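Local coordinates for protein PelA (Pseudomonas aeruginosa, PDB 5TCB) that probably hydrolyses glycosidic bonds through its glycoside hydrolase domain, the part in this structure, within a longer protein also tentatively assigned deacetylase activity, at residues Lys62-Glu76 with Gly128-Phe140. Numbering follows the deposited sequence.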
# COMPACT_ATOMS: atom_id res chain seq x y z
N LYS A 62 2.63 -19.05 -3.87
CA LYS A 62 3.87 -19.39 -3.18
C LYS A 62 4.56 -20.58 -3.83
O LYS A 62 5.79 -20.58 -3.98
CB LYS A 62 3.59 -19.64 -1.69
CG LYS A 62 3.22 -18.35 -0.93
CD LYS A 62 3.12 -18.52 0.60
CE LYS A 62 1.99 -19.43 1.03
NZ LYS A 62 1.97 -19.58 2.52
N GLU A 63 3.79 -21.60 -4.23
CA GLU A 63 4.36 -22.77 -4.91
C GLU A 63 5.11 -22.36 -6.16
O GLU A 63 6.13 -22.97 -6.51
CB GLU A 63 3.25 -23.76 -5.29
CG GLU A 63 2.60 -24.45 -4.12
CD GLU A 63 1.35 -25.21 -4.52
OE1 GLU A 63 0.95 -25.15 -5.70
OE2 GLU A 63 0.75 -25.86 -3.65
N GLN A 64 4.60 -21.37 -6.87
CA GLN A 64 5.22 -20.87 -8.09
C GLN A 64 6.44 -20.01 -7.83
O GLN A 64 7.12 -19.63 -8.79
CB GLN A 64 4.21 -20.07 -8.91
CG GLN A 64 3.10 -20.89 -9.51
CD GLN A 64 3.60 -21.91 -10.52
OE1 GLN A 64 4.42 -21.58 -11.37
NE2 GLN A 64 3.13 -23.13 -10.42
N GLY A 65 6.71 -19.64 -6.57
CA GLY A 65 7.86 -18.83 -6.24
C GLY A 65 7.57 -17.38 -5.92
O GLY A 65 8.52 -16.61 -5.73
N SER A 66 6.30 -16.98 -5.92
CA SER A 66 5.92 -15.61 -5.64
C SER A 66 5.68 -15.41 -4.15
O SER A 66 5.50 -16.37 -3.38
CB SER A 66 4.68 -15.25 -6.47
OG SER A 66 4.42 -13.87 -6.42
N THR A 67 5.75 -14.16 -3.73
CA THR A 67 5.53 -13.77 -2.34
C THR A 67 4.25 -12.96 -2.27
O THR A 67 4.23 -11.81 -2.73
CB THR A 67 6.73 -12.97 -1.81
OG1 THR A 67 7.91 -13.76 -1.86
CG2 THR A 67 6.56 -12.58 -0.36
N PRO A 68 3.16 -13.52 -1.77
CA PRO A 68 1.88 -12.81 -1.81
C PRO A 68 1.64 -11.98 -0.56
O PRO A 68 1.83 -12.43 0.57
CB PRO A 68 0.86 -13.95 -1.93
CG PRO A 68 1.47 -15.06 -1.16
CD PRO A 68 2.97 -14.95 -1.44
N PHE A 69 1.20 -10.75 -0.81
CA PHE A 69 0.86 -9.76 0.22
C PHE A 69 -0.62 -9.44 0.14
O PHE A 69 -1.18 -9.31 -0.95
CB PHE A 69 1.62 -8.45 0.02
CG PHE A 69 3.09 -8.53 0.25
CD1 PHE A 69 3.91 -9.15 -0.66
CD2 PHE A 69 3.68 -7.98 1.40
CE1 PHE A 69 5.29 -9.23 -0.44
CE2 PHE A 69 5.00 -8.03 1.62
CZ PHE A 69 5.83 -8.67 0.70
N ALA A 70 -1.26 -9.28 1.30
CA ALA A 70 -2.65 -8.85 1.37
C ALA A 70 -2.74 -7.35 1.67
O ALA A 70 -2.04 -6.83 2.55
CB ALA A 70 -3.41 -9.63 2.44
N TYR A 71 -3.59 -6.67 0.90
CA TYR A 71 -3.91 -5.26 1.15
C TYR A 71 -4.53 -5.07 2.52
O TYR A 71 -5.46 -5.77 2.91
CB TYR A 71 -4.85 -4.77 0.06
CG TYR A 71 -5.25 -3.32 0.21
CD1 TYR A 71 -6.39 -2.98 0.91
CD2 TYR A 71 -4.48 -2.33 -0.32
CE1 TYR A 71 -6.76 -1.65 1.07
CE2 TYR A 71 -4.85 -0.98 -0.17
CZ TYR A 71 -5.98 -0.68 0.53
OH TYR A 71 -6.38 0.64 0.72
N LEU A 72 -4.05 -4.05 3.23
CA LEU A 72 -4.68 -3.67 4.50
C LEU A 72 -4.59 -2.16 4.66
O LEU A 72 -3.50 -1.60 4.83
CB LEU A 72 -4.01 -4.36 5.68
CG LEU A 72 -4.66 -4.10 7.05
CD1 LEU A 72 -6.07 -4.66 7.12
CD2 LEU A 72 -3.85 -4.67 8.18
N SER A 73 -5.75 -1.50 4.69
CA SER A 73 -5.82 -0.06 4.90
C SER A 73 -5.82 0.24 6.40
O SER A 73 -6.72 -0.17 7.14
CB SER A 73 -7.05 0.50 4.20
OG SER A 73 -7.22 1.89 4.54
N VAL A 74 -4.75 0.89 6.86
CA VAL A 74 -4.51 1.12 8.28
C VAL A 74 -5.15 2.42 8.76
O VAL A 74 -5.63 2.49 9.89
CB VAL A 74 -2.99 1.13 8.56
CG1 VAL A 74 -2.67 1.49 10.01
CG2 VAL A 74 -2.40 -0.21 8.24
N GLY A 75 -5.20 3.43 7.91
CA GLY A 75 -5.71 4.73 8.33
C GLY A 75 -7.17 5.01 8.04
O GLY A 75 -7.74 5.98 8.57
N GLU A 76 -7.80 4.18 7.21
CA GLU A 76 -9.14 4.42 6.72
C GLU A 76 -9.90 3.11 6.66
O GLU A 76 -9.32 2.06 6.39
CB GLU A 76 -9.12 5.03 5.30
CG GLU A 76 -8.49 6.39 5.24
CD GLU A 76 -8.49 7.01 3.85
OE1 GLU A 76 -9.10 6.44 2.91
OE2 GLU A 76 -7.85 8.08 3.72
N GLY A 128 -2.36 -17.68 4.70
CA GLY A 128 -1.14 -18.00 3.99
C GLY A 128 -0.40 -16.83 3.42
O GLY A 128 0.64 -17.04 2.80
N TYR A 129 -0.85 -15.61 3.64
CA TYR A 129 -0.13 -14.47 3.09
C TYR A 129 1.25 -14.35 3.73
O TYR A 129 1.45 -14.59 4.92
CB TYR A 129 -0.94 -13.16 3.27
CG TYR A 129 -2.09 -13.14 2.32
CD1 TYR A 129 -1.90 -12.77 0.99
CD2 TYR A 129 -3.36 -13.56 2.71
CE1 TYR A 129 -2.95 -12.79 0.10
CE2 TYR A 129 -4.40 -13.60 1.82
CZ TYR A 129 -4.20 -13.21 0.51
OH TYR A 129 -5.24 -13.26 -0.41
N ALA A 130 2.23 -13.98 2.91
CA ALA A 130 3.59 -13.76 3.39
C ALA A 130 3.80 -12.37 3.96
O ALA A 130 4.86 -12.11 4.55
CB ALA A 130 4.56 -13.99 2.25
N GLY A 131 2.85 -11.48 3.77
CA GLY A 131 3.01 -10.12 4.23
C GLY A 131 1.74 -9.33 4.01
O GLY A 131 0.74 -9.83 3.46
N LEU A 132 1.81 -8.06 4.45
CA LEU A 132 0.73 -7.11 4.32
C LEU A 132 1.24 -5.87 3.61
O LEU A 132 2.36 -5.42 3.86
CB LEU A 132 0.22 -6.67 5.67
CG LEU A 132 -0.27 -7.76 6.62
CD1 LEU A 132 -0.57 -7.20 8.02
CD2 LEU A 132 -1.47 -8.45 6.06
N PHE A 133 0.41 -5.34 2.71
CA PHE A 133 0.65 -4.03 2.11
C PHE A 133 -0.16 -3.03 2.91
O PHE A 133 -1.40 -3.08 2.90
CB PHE A 133 0.29 -3.99 0.64
CG PHE A 133 0.57 -2.65 0.00
CD1 PHE A 133 1.87 -2.25 -0.23
CD2 PHE A 133 -0.44 -1.78 -0.34
CE1 PHE A 133 2.15 -1.03 -0.80
CE2 PHE A 133 -0.15 -0.53 -0.89
CZ PHE A 133 1.15 -0.19 -1.14
N LEU A 134 0.52 -2.17 3.63
CA LEU A 134 -0.12 -1.26 4.58
C LEU A 134 -0.37 0.10 3.93
O LEU A 134 0.56 0.87 3.67
CB LEU A 134 0.74 -1.12 5.84
CG LEU A 134 1.07 -2.44 6.54
CD1 LEU A 134 1.93 -2.15 7.78
CD2 LEU A 134 -0.19 -3.20 6.93
N ASP A 135 -1.65 0.39 3.69
CA ASP A 135 -2.06 1.60 3.02
C ASP A 135 -2.56 2.63 4.04
O ASP A 135 -2.72 2.35 5.24
CB ASP A 135 -3.16 1.27 2.00
CG ASP A 135 -3.36 2.32 0.93
OD1 ASP A 135 -2.50 3.21 0.73
OD2 ASP A 135 -4.41 2.25 0.26
N THR A 136 -2.82 3.81 3.52
CA THR A 136 -3.35 5.00 4.22
C THR A 136 -2.59 5.29 5.52
O THR A 136 -3.16 5.66 6.55
CB THR A 136 -4.88 4.91 4.42
OG1 THR A 136 -5.26 3.73 5.13
CG2 THR A 136 -5.57 4.94 3.07
N LEU A 137 -1.26 5.24 5.42
CA LEU A 137 -0.37 5.58 6.52
C LEU A 137 -0.22 7.08 6.70
O LEU A 137 0.41 7.51 7.68
CB LEU A 137 1.01 4.96 6.32
CG LEU A 137 0.98 3.44 6.20
CD1 LEU A 137 2.42 2.92 6.06
CD2 LEU A 137 0.31 2.77 7.40
N ASP A 138 -0.74 7.89 5.78
CA ASP A 138 -0.66 9.35 5.90
C ASP A 138 -2.03 10.00 5.97
O ASP A 138 -2.13 11.24 5.90
CB ASP A 138 0.19 9.95 4.76
CG ASP A 138 -0.34 9.64 3.38
OD1 ASP A 138 -1.37 8.96 3.25
OD2 ASP A 138 0.29 10.08 2.41
N SER A 139 -3.11 9.21 6.11
CA SER A 139 -4.44 9.79 6.17
C SER A 139 -4.64 10.60 7.43
O SER A 139 -5.52 11.48 7.45
CB SER A 139 -5.50 8.70 6.07
OG SER A 139 -5.46 8.18 4.74
N PHE A 140 -3.85 10.36 8.47
CA PHE A 140 -3.99 11.15 9.68
C PHE A 140 -3.66 12.61 9.43
O PHE A 140 -4.06 13.46 10.24
CB PHE A 140 -3.12 10.61 10.83
CG PHE A 140 -1.65 10.86 10.68
CD1 PHE A 140 -0.84 9.92 10.06
CD2 PHE A 140 -1.05 12.02 11.15
CE1 PHE A 140 0.51 10.14 9.89
CE2 PHE A 140 0.30 12.24 11.00
CZ PHE A 140 1.09 11.30 10.36
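Thr136 OG1 is gripped at the end of two neighbouring parallel strands: Gly75 N donates to it at 2.8 Å, and Ser73 OG lies hydrogen-bonded to it at the same distance. Strands 67-73 and 131-135 are adjacent in an eight-stranded parallel sheet with helices between its strands, consistent with the (β/α)8 barrel of many glycoside hydrolases. In the usual ladder, Ala70 N donates to Gly131 O and Ala70 O accepts from Phe133 N, before Leu72 repeats the pattern with Phe133 O and Asp135 N.

Ala70, Leu72 and Leu132 pack on helix 111-126, and Leu134 on the same face touches Phe173 of the next strand; the branched leucines fill the layer between helix and sheet. Leu72 CD2 lies 4.1 Å from Leu134 CD2, the two side chains running alongside each other. Small Ala70 suits the place beneath Tyr129: its CB sits 3.7 Å from the ring centroid, 10° off the normal, a CH-pi contact. Phe69, Tyr71 and Phe133 point to the other face, with Ser73 and Asp135 toward its C-terminal end. Phe69 tucks CE2 3.9 Å from Gly131 CA, room given by the missing side chain, while Phe133 meets Phe29 and Phe172 edge-to-face.

Near the C-terminal strand ends, where barrels of this kind place their active sites, polar groups take over. With CG anti to the backbone N (chi1 -180°), the Tyr71 ring reaches along the sheet, and its OH donates to the anti lone pair of Asp135 OD2 at 2.6 Å; ring and carboxylate planes are 70° apart. Asp135 OD1 is held by Thr136 N and Asn174. Beyond, the extended Glu76 side chain carries its carboxylate to Ser139, whose OG donates to Glu76 OE2 at 2.6 Å from above the carboxylate plane, while Glu76 OE1 bonds Ser103 OG.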